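Local coordinates for regulating synaptic membrane exocytosis protein 2 (Rattus norvegicus, PDB 2BWQ) that probably takes part in neurotransmitter release as a Rab3-interacting presynaptic protein, here represented by its C2A domain, at residues G5-K10 and L89-W94; I9-D14 and H124-Q129; H18-T23 and I45-D50; K28-R33 and R39-K44. One frame throughout, in Å; residues are numbered along the deposited sequence. Where two conformers were deposited one is given.

The four contacts sample one C2 β-sandwich, in which two four-stranded antiparallel sheets face each other. Interactions 1 and 3 bridge the sheets through buried hydrocarbon, with centres about 13 Å apart. Interaction 2 lies within one sheet, where 123-127 borders 6-14; its centre is about 7 Å from that of interaction 1, and L7 N and Y126 O, 2.9 Å apart, join the two in a probable hydrogen bond. Interaction 4 closes a loop at one end of the sandwich, about 22 Å from the centre of interaction 3 on the other side of the domain centre. L30 links it to interaction 1, its CD2 lying 3.5 Å from CD2 of L93.

Interaction 1 of 4, residues G5-K10 and L89-W94; sequences GQLSIK and LEITLW
I91 meets L7 and I9 in the middle of the C2 β-sandwich, where strand 88-95 of one sheet faces strand 6-14 of the other. No hydrogen bond crosses here; hydrocarbon fills the space between backbones whose nearest CA atoms, those of L7 and L93, are 8.8 Å apart. Along 89-94, L89 enters first. It points into the same interior but stops short of 5-10 and packs against F47 of its own sheet. E90 turns to the outer surface, alongside Y46 and beside E109 and L111. The weight of the contact falls on I91, whose two branches diverge. CG2 stands anti to the backbone N and CG1 beside it (chi1 -58°), and each finds its own partner. CG2 meets CD2 of L7 at 3.6 Å, in one of the two conformers modelled for that leucine, the two side chains crossing obliquely. CD1, at the end of the other branch, meets CD1 of I9 at 3.6 Å, tip to tip, each isoleucine reaching out from its own sheet. V43 flanks I91 within its sheet, and I110 also touches L7, so the hydrophobic layer extends beyond this pair. T92 faces outward again, against K44. L93 returns to the interior, its side chain 5.5 Å from 5-10 at the nearest, and rests on L107. W94 is the next outward residue, its ring stacked with that of Y42. Its indole bends back along its own strand to T92, NE1 donating to OG1 at 2.8 Å, with an N-H...O angle of 150° and the oxygen 20° out of the ring plane.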
# COMPACT_ATOMS: atom_id res chain seq x y z
N GLY A 5 -5.03 -12.66 2.10
CA GLY A 5 -4.55 -12.09 0.83
C GLY A 5 -3.26 -11.31 1.01
O GLY A 5 -2.72 -11.09 2.11
N GLN A 6 -2.79 -10.88 -0.15
CA GLN A 6 -1.46 -10.23 -0.21
C GLN A 6 -1.51 -9.08 -1.19
O GLN A 6 -2.28 -9.11 -2.15
CB GLN A 6 -0.39 -11.22 -0.64
CG GLN A 6 -0.27 -12.45 0.26
CD GLN A 6 0.89 -13.33 -0.07
OE1 GLN A 6 1.93 -12.87 -0.57
NE2 GLN A 6 0.75 -14.63 0.22
N LEU A 7 -0.57 -8.15 -1.00
CA LEU A 7 -0.48 -6.95 -1.83
C LEU A 7 0.91 -6.81 -2.44
O LEU A 7 1.91 -6.93 -1.71
CB LEU A 7 -0.72 -5.72 -0.97
CG LEU A 7 -0.83 -4.43 -1.76
CD1 LEU A 7 -1.99 -4.40 -2.80
CD2 LEU A 7 -0.98 -3.25 -0.83
N SER A 8 0.99 -6.58 -3.75
CA SER A 8 2.26 -6.41 -4.44
C SER A 8 2.59 -4.96 -4.54
O SER A 8 1.82 -4.16 -5.07
CB SER A 8 2.15 -7.04 -5.81
OG SER A 8 3.37 -6.81 -6.53
N ILE A 9 3.75 -4.59 -3.97
CA ILE A 9 4.16 -3.17 -3.81
C ILE A 9 5.62 -3.08 -4.24
O ILE A 9 6.42 -3.98 -3.92
CB ILE A 9 4.10 -2.82 -2.30
CG1 ILE A 9 2.67 -2.93 -1.77
CG2 ILE A 9 4.55 -1.35 -2.08
CD1 ILE A 9 2.55 -2.85 -0.23
N LYS A 10 5.96 -2.02 -4.96
CA LYS A 10 7.34 -1.74 -5.37
C LYS A 10 7.75 -0.42 -4.77
O LYS A 10 7.01 0.61 -4.88
CB LYS A 10 7.40 -1.69 -6.90
CG LYS A 10 8.78 -1.30 -7.51
CD LYS A 10 8.72 -1.52 -9.02
CE LYS A 10 8.20 -0.42 -9.87
NZ LYS A 10 9.04 0.79 -9.88
N LEU A 89 5.34 3.72 6.18
CA LEU A 89 4.19 3.70 5.29
C LEU A 89 3.11 2.84 5.86
O LEU A 89 3.32 1.66 6.13
CB LEU A 89 4.61 3.09 3.92
CG LEU A 89 5.55 3.95 3.10
CD1 LEU A 89 6.15 3.07 1.98
CD2 LEU A 89 4.82 5.11 2.44
N GLU A 90 1.94 3.45 6.13
CA GLU A 90 0.77 2.71 6.59
C GLU A 90 -0.13 2.44 5.40
O GLU A 90 -0.70 3.35 4.80
CB GLU A 90 0.02 3.55 7.65
CG GLU A 90 -1.26 2.88 8.14
CD GLU A 90 -2.23 3.92 8.64
OE1 GLU A 90 -2.06 4.36 9.76
OE2 GLU A 90 -3.21 4.23 7.91
N ILE A 91 -0.17 1.18 5.01
CA ILE A 91 -0.87 0.73 3.80
C ILE A 91 -2.06 -0.10 4.21
O ILE A 91 -1.90 -1.09 4.90
CB ILE A 91 0.11 -0.09 2.92
CG1 ILE A 91 1.30 0.81 2.57
CG2 ILE A 91 -0.63 -0.62 1.66
CD1 ILE A 91 2.55 -0.04 2.05
N THR A 92 -3.26 0.35 3.87
CA THR A 92 -4.49 -0.34 4.28
C THR A 92 -5.33 -0.65 3.08
O THR A 92 -5.41 0.14 2.13
CB THR A 92 -5.28 0.46 5.35
OG1 THR A 92 -5.55 1.79 4.86
CG2 THR A 92 -4.46 0.54 6.63
N LEU A 93 -6.01 -1.82 3.14
CA LEU A 93 -6.88 -2.26 2.05
C LEU A 93 -8.31 -2.24 2.59
O LEU A 93 -8.56 -2.63 3.73
CB LEU A 93 -6.47 -3.70 1.69
CG LEU A 93 -7.32 -4.28 0.54
CD1 LEU A 93 -7.02 -3.62 -0.80
CD2 LEU A 93 -7.12 -5.77 0.49
N TRP A 94 -9.25 -1.83 1.72
CA TRP A 94 -10.64 -1.56 2.08
C TRP A 94 -11.57 -2.12 1.01
O TRP A 94 -11.24 -2.10 -0.16
CB TRP A 94 -10.91 -0.05 2.19
CG TRP A 94 -10.04 0.56 3.21
CD1 TRP A 94 -8.79 1.10 2.98
CD2 TRP A 94 -10.28 0.67 4.64
NE1 TRP A 94 -8.25 1.51 4.17
CE2 TRP A 94 -9.13 1.29 5.20
CE3 TRP A 94 -11.34 0.32 5.51
CZ2 TRP A 94 -8.98 1.55 6.58
CZ3 TRP A 94 -11.18 0.63 6.91
CH2 TRP A 94 -10.02 1.21 7.41

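Interaction 2 of 4, residues I9-D14 and H124-Q129; sequences IKLWFD and HWYKLQ
I9 and H124 form an antiparallel hydrogen-bonded pair that joins the edge strand 123-127 to strand 6-14. I9 N donates to H124 O at 2.9 Å, nearly straight at 167°, and H124 N returns a bond to I9 O at 3.0 Å. The tight packing lies two residues on, where the Y126 side chain crosses that of I9 at about a right angle: I9 CD1 sits 3.8 Å from ring atom CD1, while I9 CB lies 3.9 Å from CE1. I110, I112 and L118 also touch the tyrosine. Beyond the I9-H124 pair, toward D14, the strands diverge, their directions 116° apart. L11 CD1 grazes Y126 OH at 4.2 Å, and the backbone of L11 pairs instead with D121. On this looser side a water takes over, lying at the edge of the tyrosine ring in its plane. It donates to I9 O at 2.8 Å and hydrogen-bonds Y126 OH at 2.6 Å. An alanine in place of Y126 is likely to open a gap beside I9 and leave this water without its phenolic mate. With H124 N and the water both donating to I9 O, the splaying edge leaves that carbonyl doubly satisfied.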
# COMPACT_ATOMS: atom_id res chain seq x y z
N ILE A 9 3.75 -4.59 -3.97
CA ILE A 9 4.16 -3.17 -3.81
C ILE A 9 5.62 -3.08 -4.24
O ILE A 9 6.42 -3.98 -3.92
CB ILE A 9 4.10 -2.82 -2.30
CG1 ILE A 9 2.67 -2.93 -1.77
CG2 ILE A 9 4.55 -1.35 -2.08
CD1 ILE A 9 2.55 -2.85 -0.23
N LYS A 10 5.96 -2.02 -4.96
CA LYS A 10 7.34 -1.74 -5.37
C LYS A 10 7.75 -0.42 -4.77
O LYS A 10 7.01 0.61 -4.88
CB LYS A 10 7.40 -1.69 -6.90
CG LYS A 10 8.78 -1.30 -7.51
CD LYS A 10 8.72 -1.52 -9.02
CE LYS A 10 8.20 -0.42 -9.87
NZ LYS A 10 9.04 0.79 -9.88
N LEU A 11 8.91 -0.37 -4.13
CA LEU A 11 9.40 0.84 -3.44
C LEU A 11 10.75 1.25 -3.99
O LEU A 11 11.61 0.39 -4.19
CB LEU A 11 9.57 0.53 -1.95
CG LEU A 11 8.35 0.04 -1.19
CD1 LEU A 11 8.69 -0.32 0.24
CD2 LEU A 11 7.24 1.14 -1.17
N TRP A 12 10.96 2.56 -4.09
CA TRP A 12 12.27 3.03 -4.45
C TRP A 12 12.44 4.45 -3.92
O TRP A 12 11.55 5.27 -4.09
CB TRP A 12 12.42 3.00 -5.98
CG TRP A 12 13.77 3.49 -6.45
CD1 TRP A 12 15.02 2.91 -6.21
CD2 TRP A 12 13.96 4.63 -7.20
NE1 TRP A 12 15.98 3.74 -6.78
CE2 TRP A 12 15.36 4.80 -7.38
CE3 TRP A 12 13.09 5.57 -7.73
CZ2 TRP A 12 15.88 5.87 -8.10
CZ3 TRP A 12 13.61 6.66 -8.42
CH2 TRP A 12 14.98 6.80 -8.58
N PHE A 13 13.63 4.71 -3.44
CA PHE A 13 13.99 6.08 -3.02
C PHE A 13 14.98 6.71 -3.99
O PHE A 13 16.00 6.10 -4.29
CB PHE A 13 14.55 6.03 -1.60
CG PHE A 13 15.03 7.37 -1.11
CD1 PHE A 13 14.14 8.45 -0.96
CD2 PHE A 13 16.39 7.58 -0.78
CE1 PHE A 13 14.56 9.70 -0.56
CE2 PHE A 13 16.83 8.86 -0.35
CZ PHE A 13 15.88 9.88 -0.22
N ASP A 14 14.64 7.89 -4.48
CA ASP A 14 15.51 8.61 -5.34
C ASP A 14 16.34 9.58 -4.47
O ASP A 14 15.81 10.66 -4.03
CB ASP A 14 14.68 9.37 -6.35
CG ASP A 14 15.54 10.23 -7.30
OD1 ASP A 14 16.75 10.38 -7.07
OD2 ASP A 14 14.96 10.82 -8.19
N HIS A 124 7.38 -6.70 -4.55
CA HIS A 124 7.37 -7.74 -3.54
C HIS A 124 5.95 -7.91 -3.03
O HIS A 124 5.19 -6.95 -2.98
CB HIS A 124 8.30 -7.32 -2.39
CG HIS A 124 9.74 -7.35 -2.76
ND1 HIS A 124 10.57 -6.27 -2.94
CD2 HIS A 124 10.48 -8.44 -3.04
CE1 HIS A 124 11.78 -6.71 -3.30
NE2 HIS A 124 11.73 -8.01 -3.38
N TRP A 125 5.66 -9.14 -2.58
CA TRP A 125 4.36 -9.44 -1.97
C TRP A 125 4.42 -9.27 -0.46
O TRP A 125 5.41 -9.66 0.20
CB TRP A 125 3.97 -10.90 -2.26
CG TRP A 125 3.55 -11.13 -3.71
CD1 TRP A 125 4.27 -11.75 -4.70
CD2 TRP A 125 2.33 -10.73 -4.30
NE1 TRP A 125 3.54 -11.78 -5.87
CE2 TRP A 125 2.35 -11.14 -5.65
CE3 TRP A 125 1.19 -10.08 -3.82
CZ2 TRP A 125 1.25 -10.93 -6.52
CZ3 TRP A 125 0.09 -9.87 -4.70
CH2 TRP A 125 0.16 -10.25 -6.03
N TYR A 126 3.37 -8.68 0.13
CA TYR A 126 3.22 -8.49 1.57
C TYR A 126 1.88 -9.08 2.03
O TYR A 126 0.84 -8.78 1.44
CB TYR A 126 3.27 -6.97 1.92
CG TYR A 126 4.59 -6.30 1.56
CD1 TYR A 126 4.84 -5.84 0.26
CD2 TYR A 126 5.58 -6.17 2.52
CE1 TYR A 126 6.06 -5.27 -0.05
CE2 TYR A 126 6.81 -5.55 2.21
CZ TYR A 126 7.02 -5.10 0.92
OH TYR A 126 8.22 -4.47 0.59
N LYS A 127 1.95 -9.77 3.16
CA LYS A 127 0.71 -10.34 3.72
C LYS A 127 -0.09 -9.26 4.39
O LYS A 127 0.41 -8.48 5.17
CB LYS A 127 1.07 -11.46 4.69
CG LYS A 127 1.45 -12.74 3.90
CD LYS A 127 1.89 -13.93 4.72
CE LYS A 127 2.52 -14.98 3.79
NZ LYS A 127 2.84 -16.28 4.50
N LEU A 128 -1.38 -9.21 4.07
CA LEU A 128 -2.31 -8.30 4.78
C LEU A 128 -2.64 -8.82 6.17
O LEU A 128 -2.79 -10.03 6.37
CB LEU A 128 -3.61 -8.21 4.00
CG LEU A 128 -3.52 -7.41 2.70
CD1 LEU A 128 -4.61 -7.77 1.74
CD2 LEU A 128 -3.45 -5.90 3.01
N GLN A 129 -2.68 -7.92 7.14
CA GLN A 129 -2.83 -8.32 8.57
C GLN A 129 -4.08 -7.65 9.04
O GLN A 129 -4.13 -6.43 9.03
CB GLN A 129 -1.65 -7.85 9.45
CG GLN A 129 -0.25 -8.38 9.12
CD GLN A 129 -0.03 -9.79 9.65
OE1 GLN A 129 0.86 -10.00 10.47
NE2 GLN A 129 -0.84 -10.74 9.18
OXT GLN A 129 -5.07 -8.31 9.47
O HOH W 1 8.28 -3.64 -1.92

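Interaction 3 of 4, residues H18-T23 and I45-D50; sequences HQLIVT and IYFLPD
The ring of F47 is met obliquely by L20, with L20 CD2 3.8 Å from F47 CE1. That distance belongs to one of two conformers modelled for the leucine. Around the same phenylalanine gather the ring of Y76, whose plane is turned only about 25° from it, and the side chains of L89, R87 and L114, which embed the aromatic group in a shell drawn from both strands and loops. With CG anti to the backbone N (chi1 -174°), the F47 ring is carried in toward L20.

Two residues along, V22 and I45 repeat the meeting without a ring. V22 CG1 and I45 CD1 reach toward each other tip to tip, also at 3.8 Å. The isoleucine manages this with an extended end, its chi2 of -167° carrying CD1 well away from its own strand. F74 and Y76 pack against I45 from the opposing sheet, and I91 adjoins it within its own.

The backbones remain far apart, 9.8 Å from L20 CA to F47 CA and 9.4 Å from V22 CA to I45 CA, and no hydrogen bond crosses. Where strand 6-14 turns into strand 19-28, H18 and Q19 both face D14 in a G1 beta bulge; L20 and V22 follow. Side chains of two hydrogen-bonded sheets meeting in a shared apolar interior are the hallmark of a β-sandwich, here that of the C2 domain.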
# COMPACT_ATOMS: atom_id res chain seq x y z
N HIS A 18 15.28 13.40 -3.88
CA HIS A 18 14.59 13.44 -2.58
C HIS A 18 13.11 13.07 -2.71
O HIS A 18 12.24 13.83 -2.25
CB HIS A 18 14.84 14.82 -1.95
CG HIS A 18 16.28 15.05 -1.64
ND1 HIS A 18 17.07 15.88 -2.42
CD2 HIS A 18 17.11 14.53 -0.70
CE1 HIS A 18 18.31 15.88 -1.94
NE2 HIS A 18 18.36 15.06 -0.90
N GLN A 19 12.84 11.93 -3.36
CA GLN A 19 11.47 11.46 -3.53
C GLN A 19 11.38 9.98 -3.26
O GLN A 19 12.31 9.23 -3.61
CB GLN A 19 11.00 11.63 -4.99
CG GLN A 19 11.09 12.99 -5.64
CD GLN A 19 10.55 12.96 -7.11
OE1 GLN A 19 9.92 13.93 -7.52
NE2 GLN A 19 10.75 11.83 -7.85
N LEU A 20 10.30 9.57 -2.61
CA LEU A 20 10.03 8.15 -2.39
C LEU A 20 8.89 7.70 -3.31
O LEU A 20 7.78 8.26 -3.24
CB LEU A 20 9.65 7.92 -0.93
CG LEU A 20 9.08 6.55 -0.61
CD1 LEU A 20 10.15 5.42 -0.66
CD2 LEU A 20 8.48 6.53 0.73
N ILE A 21 9.16 6.69 -4.14
CA ILE A 21 8.25 6.20 -5.15
C ILE A 21 7.62 4.91 -4.69
O ILE A 21 8.32 3.96 -4.30
CB ILE A 21 9.02 5.98 -6.49
CG1 ILE A 21 9.92 7.18 -6.83
CG2 ILE A 21 8.00 5.68 -7.64
CD1 ILE A 21 9.26 8.43 -7.11
N VAL A 22 6.29 4.89 -4.58
CA VAL A 22 5.57 3.75 -4.09
C VAL A 22 4.62 3.28 -5.15
O VAL A 22 3.65 4.02 -5.45
CB VAL A 22 4.83 4.16 -2.82
CG1 VAL A 22 4.00 3.02 -2.21
CG2 VAL A 22 5.77 4.72 -1.76
N THR A 23 4.77 2.08 -5.67
CA THR A 23 3.88 1.61 -6.72
C THR A 23 3.06 0.49 -6.15
O THR A 23 3.62 -0.48 -5.64
CB THR A 23 4.69 1.10 -7.93
OG1 THR A 23 5.47 2.17 -8.50
CG2 THR A 23 3.71 0.62 -9.04
N ILE A 45 -2.79 4.87 1.46
CA ILE A 45 -1.45 4.93 2.03
C ILE A 45 -1.25 6.23 2.74
O ILE A 45 -1.55 7.31 2.16
CB ILE A 45 -0.38 4.72 0.99
CG1 ILE A 45 -0.61 3.39 0.27
CG2 ILE A 45 1.01 4.73 1.68
CD1 ILE A 45 0.53 2.74 -0.66
N TYR A 46 -0.77 6.19 3.96
CA TYR A 46 -0.25 7.36 4.69
C TYR A 46 1.22 7.17 4.89
O TYR A 46 1.74 6.12 5.32
CB TYR A 46 -0.89 7.53 6.05
CG TYR A 46 -2.21 8.24 6.08
CD1 TYR A 46 -2.26 9.60 5.92
CD2 TYR A 46 -3.40 7.55 6.29
CE1 TYR A 46 -3.46 10.27 5.97
CE2 TYR A 46 -4.63 8.24 6.34
CZ TYR A 46 -4.62 9.58 6.17
OH TYR A 46 -5.85 10.25 6.23
N PHE A 47 1.98 8.21 4.55
CA PHE A 47 3.40 8.31 4.86
C PHE A 47 3.48 9.08 6.16
O PHE A 47 3.23 10.29 6.17
CB PHE A 47 4.11 9.09 3.73
CG PHE A 47 5.55 9.14 3.86
CD1 PHE A 47 6.29 7.98 4.12
CD2 PHE A 47 6.21 10.37 3.66
CE1 PHE A 47 7.64 8.00 4.17
CE2 PHE A 47 7.61 10.43 3.72
CZ PHE A 47 8.31 9.22 3.98
N LEU A 48 3.77 8.36 7.21
CA LEU A 48 3.70 8.95 8.59
C LEU A 48 5.08 9.25 9.12
O LEU A 48 6.06 8.66 8.69
CB LEU A 48 3.02 7.96 9.51
CG LEU A 48 1.59 7.65 9.11
CD1 LEU A 48 1.05 6.57 9.99
CD2 LEU A 48 0.69 8.91 9.19
N PRO A 49 5.24 10.18 10.06
CA PRO A 49 4.21 11.01 10.62
C PRO A 49 3.72 12.14 9.77
O PRO A 49 4.10 12.34 8.58
CB PRO A 49 4.86 11.59 11.89
CG PRO A 49 6.24 11.57 11.65
CD PRO A 49 6.56 10.45 10.67
N ASP A 50 2.92 12.92 10.50
CA ASP A 50 1.88 13.72 9.98
C ASP A 50 0.88 12.93 9.17
O ASP A 50 1.06 12.66 7.97
CB ASP A 50 2.40 15.03 9.37
CG ASP A 50 2.64 16.07 10.46
OD1 ASP A 50 2.86 15.65 11.64
OD2 ASP A 50 2.60 17.31 10.25

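Interaction 4 of 4, residues K28-R33 and R39-K44; sequences KDLPSR and RNPYVK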
# COMPACT_ATOMS: atom_id res chain seq x y z
N LYS A 28 -3.75 -10.23 -4.40
CA LYS A 28 -4.29 -11.56 -4.74
C LYS A 28 -4.84 -12.17 -3.49
O LYS A 28 -4.55 -11.77 -2.35
CB LYS A 28 -3.17 -12.44 -5.28
CG LYS A 28 -2.07 -12.74 -4.30
CD LYS A 28 -1.01 -13.69 -4.87
CE LYS A 28 0.13 -13.95 -3.90
NZ LYS A 28 1.13 -14.85 -4.53
N ASP A 29 -5.66 -13.22 -3.77
CA ASP A 29 -6.23 -14.09 -2.73
C ASP A 29 -7.07 -13.32 -1.68
O ASP A 29 -7.07 -13.66 -0.49
CB ASP A 29 -5.13 -14.93 -2.05
CG ASP A 29 -4.38 -15.84 -3.01
OD1 ASP A 29 -4.92 -16.26 -4.08
OD2 ASP A 29 -3.20 -16.22 -2.75
N LEU A 30 -7.74 -12.23 -2.10
CA LEU A 30 -8.62 -11.49 -1.14
C LEU A 30 -9.76 -12.40 -0.70
O LEU A 30 -10.23 -13.20 -1.53
CB LEU A 30 -9.21 -10.21 -1.74
CG LEU A 30 -8.16 -9.14 -2.16
CD1 LEU A 30 -8.81 -7.79 -2.59
CD2 LEU A 30 -7.04 -8.98 -1.02
N PRO A 31 -10.20 -12.34 0.54
CA PRO A 31 -11.34 -13.13 0.99
C PRO A 31 -12.63 -12.57 0.38
O PRO A 31 -12.87 -11.34 0.38
CB PRO A 31 -11.33 -12.91 2.52
CG PRO A 31 -10.64 -11.63 2.75
CD PRO A 31 -9.60 -11.55 1.63
N SER A 32 -13.49 -13.46 -0.14
CA SER A 32 -14.86 -13.06 -0.49
C SER A 32 -15.59 -12.51 0.73
O SER A 32 -15.10 -12.60 1.85
CB SER A 32 -15.60 -14.28 -1.09
OG SER A 32 -14.87 -14.77 -2.21
N ARG A 33 -16.72 -11.85 0.51
CA ARG A 33 -17.64 -11.45 1.57
C ARG A 33 -18.32 -12.64 2.15
O ARG A 33 -18.38 -13.71 1.55
CB ARG A 33 -18.71 -10.48 1.03
CG ARG A 33 -18.09 -9.17 0.52
CD ARG A 33 -19.06 -8.35 -0.15
NE ARG A 33 -18.47 -7.08 -0.53
CZ ARG A 33 -19.05 -6.26 -1.38
NH1 ARG A 33 -20.23 -6.60 -1.92
NH2 ARG A 33 -18.47 -5.11 -1.70
N ARG A 39 -15.22 -8.35 -3.69
CA ARG A 39 -14.95 -7.07 -3.05
C ARG A 39 -14.95 -5.93 -4.08
O ARG A 39 -14.82 -6.17 -5.27
CB ARG A 39 -13.54 -7.20 -2.42
CG ARG A 39 -13.39 -8.29 -1.33
CD ARG A 39 -14.30 -8.01 -0.17
NE ARG A 39 -14.18 -9.05 0.86
CZ ARG A 39 -14.62 -8.93 2.12
NH1 ARG A 39 -15.27 -7.83 2.52
NH2 ARG A 39 -14.42 -9.96 2.94
N ASN A 40 -14.98 -4.71 -3.58
CA ASN A 40 -14.67 -3.50 -4.34
C ASN A 40 -13.48 -2.85 -3.69
O ASN A 40 -13.62 -1.95 -2.86
CB ASN A 40 -15.83 -2.49 -4.32
CG ASN A 40 -17.12 -3.07 -4.86
OD1 ASN A 40 -17.15 -3.78 -5.91
ND2 ASN A 40 -18.21 -2.77 -4.15
N PRO A 41 -12.29 -3.38 -3.98
CA PRO A 41 -11.12 -2.99 -3.16
C PRO A 41 -10.40 -1.70 -3.58
O PRO A 41 -10.28 -1.40 -4.79
CB PRO A 41 -10.21 -4.23 -3.23
CG PRO A 41 -10.54 -4.82 -4.60
CD PRO A 41 -11.97 -4.47 -4.92
N TYR A 42 -9.89 -0.99 -2.56
CA TYR A 42 -8.94 0.12 -2.78
C TYR A 42 -7.91 0.07 -1.70
O TYR A 42 -8.14 -0.47 -0.64
CB TYR A 42 -9.62 1.49 -2.90
CG TYR A 42 -10.23 1.97 -1.60
CD1 TYR A 42 -9.48 2.77 -0.70
CD2 TYR A 42 -11.60 1.73 -1.33
CE1 TYR A 42 -10.05 3.27 0.47
CE2 TYR A 42 -12.16 2.21 -0.13
CZ TYR A 42 -11.37 3.01 0.72
OH TYR A 42 -11.95 3.53 1.87
N VAL A 43 -6.79 0.71 -2.00
CA VAL A 43 -5.69 0.86 -1.04
C VAL A 43 -5.50 2.31 -0.68
O VAL A 43 -5.59 3.17 -1.53
CB VAL A 43 -4.38 0.34 -1.65
CG1 VAL A 43 -3.21 0.55 -0.70
CG2 VAL A 43 -4.47 -1.18 -1.86
N LYS A 44 -5.32 2.58 0.61
CA LYS A 44 -4.96 3.90 1.16
C LYS A 44 -3.57 3.82 1.73
O LYS A 44 -3.20 2.81 2.35
CB LYS A 44 -5.95 4.26 2.27
CG LYS A 44 -5.72 5.63 2.83
CD LYS A 44 -6.96 6.09 3.65
CE LYS A 44 -7.17 5.22 4.89
NZ LYS A 44 -8.37 5.66 5.69
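R39 ties the start of strand 41-48 back to P31 and S32 in the loop that leaves strand 19-28, closing the connection between the two sheets at one end of the C2 sandwich. Its chain bends at chi2, bringing the guanidinium edge up to the loop backbone. NE donates to P31 O at 2.7 Å, almost straight at 172°, with the oxygen within 2° of the guanidinium plane. NH2 adds weaker bonds to P31 O and to S32 O, the latter at 2.9 Å but strongly bent. R33 CG lies 3.6 Å above one face of the R39 guanidinium, offset toward its rim.

In calcium-binding C2 domains the corresponding loop is one of those that surround the ions. Here two carboxylates at this end are paired with arginines: D95 takes salt bridges from R33 NH2 and R39 NH1, and E105 one from R39 NH1. The two guanidinium planes stand 89° apart, and the shared carboxylate of D95 probably offsets their like charges, with R33 NE and R39 NH1 4.5 Å apart. A leucine in place of R39 would probably leave P31 O without its straight donor, E105 without this cationic mate and the loop freer to move.

Beside this polar cluster R33 NH2 passes 3.4 Å from N40 ND2, both donors, so no bond forms; N40 ND2 instead serves Q96 O, while N40 OD1 accepts from K64 N. Toward the interior the contact turns apolar, L30 leaning across P41, with L30 CD1 3.9 Å from P41 CB.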